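Local atomic coordinates of hypothetical protein (PDB entry 2OD5), a protein that is of unknown function but probably binds nucleic acid, with a fold related to helix-turn-helix proteins. Residues Ile67-Gly71 with Ile72-Gly76. Sequence-based numbering, arbitrary orientation.
Sequences IKRSG and ILSGG
Arg69 reaches along the tip of a beta hairpin to Ser74, where strand 61-71 turns back into strand 75-84. CG of Arg69 lies anti to the backbone N (chi1 170°), and the bend at chi2 carries the guanidinium toward the turn as well as out from the strand. Arg69 NE then donates to Ser74 OG at 2.9 Å with an N-H...O angle of 158°, and the hydroxyl oxygen sits at the edge of the guanidinium, only 14° out of its plane. Ser74 CB occupies the same edge, 3.6 Å from Arg69 NE, so the serine meets the flat group edge-on rather than over a face. A water at the guanidinium edge accepts from Arg69 NH2 (3.2 Å) and from Ser74 N (3.1 Å), a water-mediated link to the backbone of the turn beside the direct bond to the serine hydroxyl. Without that hydroxyl, as with an alanine here, Arg69 NE would probably lose this acceptor and the guanidinium would be freer to turn. Behind the pair, Gly71 and Gly75 close the Ile72-Ser74 loop through two weak, bent backbone bonds, Gly75 N to Gly71 O at 2.9 Å and Gly71 N to Gly75 O at 3.1 Å. Gly75 has positive phi, which suits a residue lacking CB. Farther back, Arg69 pairs through its backbone with Tyr77, while its carbonyl O receives a CA-H...O contact from Gly76 CA at 3.1 Å.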
ATOM      1  N   ILE A  67      11.719  -5.407   0.681  1.00 28.87           N
ATOM      2  CA  ILE A  67      12.543  -6.598   0.886  1.00 27.58           C
ATOM      3  C   ILE A  67      12.132  -7.591  -0.173  1.00 27.56           C
ATOM      4  O   ILE A  67      10.953  -7.875  -0.343  1.00 29.22           O
ATOM      5  CB  ILE A  67      12.314  -7.227   2.271  1.00 29.62           C
ATOM      6  CG1 ILE A  67      12.750  -6.267   3.376  1.00 33.80           C
ATOM      7  CG2 ILE A  67      13.112  -8.541   2.459  1.00 29.79           C
ATOM      8  CD1 ILE A  67      12.185  -6.655   4.714  1.00 36.31           C
ATOM      9  N   LYS A  68      13.107  -8.125  -0.883  1.00 30.34           N
ATOM     10  CA  LYS A  68      12.876  -9.222  -1.795  1.00 31.53           C
ATOM     11  C   LYS A  68      13.622 -10.416  -1.218  1.00 27.42           C
ATOM     12  O   LYS A  68      14.783 -10.286  -0.845  1.00 26.81           O
ATOM     13  CB  LYS A  68      13.426  -8.871  -3.167  1.00 31.78           C
ATOM     14  CG  LYS A  68      13.218  -9.938  -4.249  1.00 43.13           C
ATOM     15  CD  LYS A  68      13.902  -9.504  -5.578  1.00 43.41           C
ATOM     16  CE  LYS A  68      13.611 -10.456  -6.735  1.00 49.88           C
ATOM     17  NZ  LYS A  68      13.929 -11.862  -6.373  1.00 59.16           N
ATOM     18  N   ARG A  69      12.945 -11.542  -1.143  1.00 26.64           N
ATOM     19  CA  ARG A  69      13.558 -12.774  -0.698  1.00 28.09           C
ATOM     20  C   ARG A  69      13.494 -13.766  -1.827  1.00 28.57           C
ATOM     21  O   ARG A  69      12.468 -13.893  -2.499  1.00 30.17           O
ATOM     22  CB  ARG A  69      12.827 -13.326   0.525  1.00 31.71           C
ATOM     23  CG  ARG A  69      13.224 -14.721   0.956  1.00 31.00           C
ATOM     24  CD  ARG A  69      14.641 -14.805   1.394  1.00 29.87           C
ATOM     25  NE  ARG A  69      15.110 -16.175   1.461  1.00 26.00           N
ATOM     26  CZ  ARG A  69      16.348 -16.524   1.771  1.00 27.05           C
ATOM     27  NH1 ARG A  69      17.247 -15.595   2.030  1.00 27.43           N
ATOM     28  NH2 ARG A  69      16.675 -17.792   1.805  1.00 32.09           N
ATOM     29  N   SER A  70      14.576 -14.503  -1.985  1.00 27.97           N
ATOM     30  CA  SER A  70      14.605 -15.641  -2.880  1.00 29.15           C
ATOM     31  C   SER A  70      15.462 -16.741  -2.266  1.00 26.66           C
ATOM     32  O   SER A  70      16.462 -16.480  -1.634  1.00 26.32           O
ATOM     33  CB  SER A  70      15.178 -15.190  -4.203  1.00 31.23           C
ATOM     34  OG  SER A  70      15.272 -16.280  -5.098  1.00 42.26           O
ATOM     35  N   GLY A  71      15.074 -17.979  -2.456  1.00 24.57           N
ATOM     36  CA  GLY A  71      15.843 -19.087  -1.926  1.00 24.00           C
ATOM     37  C   GLY A  71      15.421 -20.400  -2.531  1.00 26.80           C
ATOM     38  O   GLY A  71      14.278 -20.541  -2.959  1.00 27.69           O
ATOM     39  N   ILE A  72      16.345 -21.336  -2.568  1.00 24.89           N
ATOM     40  CA  ILE A  72      16.039 -22.650  -3.176  1.00 34.42           C
ATOM     41  C   ILE A  72      14.940 -23.359  -2.358  1.00 35.36           C
ATOM     42  O   ILE A  72      14.195 -24.178  -2.891  1.00 38.03           O
ATOM     43  CB  ILE A  72      17.288 -23.473  -3.494  1.00 33.27           C
ATOM     44  CG1 ILE A  72      18.088 -23.854  -2.260  1.00 35.85           C
ATOM     45  CG2 ILE A  72      18.171 -22.720  -4.457  1.00 35.93           C
ATOM     46  CD1 ILE A  72      19.128 -24.906  -2.566  1.00 33.14           C
ATOM     47  N   LEU A  73      14.788 -22.961  -1.093  1.00 42.19           N
ATOM     48  CA  LEU A  73      13.672 -23.404  -0.244  1.00 45.27           C
ATOM     49  C   LEU A  73      12.578 -22.334  -0.128  1.00 48.16           C
ATOM     50  O   LEU A  73      11.399 -22.632  -0.299  1.00 50.99           O
ATOM     51  CB  LEU A  73      14.216 -23.794   1.142  1.00 49.09           C
ATOM     52  CG  LEU A  73      13.396 -24.759   2.005  1.00 46.23           C
ATOM     53  CD1 LEU A  73      14.255 -25.375   3.066  1.00 48.27           C
ATOM     54  CD2 LEU A  73      12.225 -24.000   2.638  1.00 53.70           C
ATOM     55  N   SER A  74      12.971 -21.083   0.141  1.00 47.76           N
ATOM     56  CA  SER A  74      12.019 -19.956   0.237  1.00 48.27           C
ATOM     57  C   SER A  74      11.064 -19.821  -0.939  1.00 48.55           C
ATOM     58  O   SER A  74       9.962 -19.311  -0.770  1.00 51.13           O
ATOM     59  CB  SER A  74      12.755 -18.593   0.323  1.00 45.99           C
ATOM     60  OG  SER A  74      13.252 -18.356   1.602  1.00 49.34           O
ATOM     61  N   GLY A  75      11.504 -20.220  -2.133  1.00 45.98           N
ATOM     62  CA  GLY A  75      10.962 -19.636  -3.351  1.00 43.37           C
ATOM     63  C   GLY A  75      11.187 -18.121  -3.254  1.00 41.54           C
ATOM     64  O   GLY A  75      12.012 -17.649  -2.464  1.00 42.93           O
ATOM     65  N   GLY A  76      10.424 -17.346  -4.008  1.00 37.27           N
ATOM     66  CA  GLY A  76      10.623 -15.905  -4.049  1.00 37.28           C
ATOM     67  C   GLY A  76       9.380 -15.135  -3.630  1.00 38.03           C
ATOM     68  O   GLY A  76       8.261 -15.546  -3.913  1.00 39.20           O
TER
HETATM   69  O   HOH W   1      15.844 -20.803   1.211  1.00 33.07           O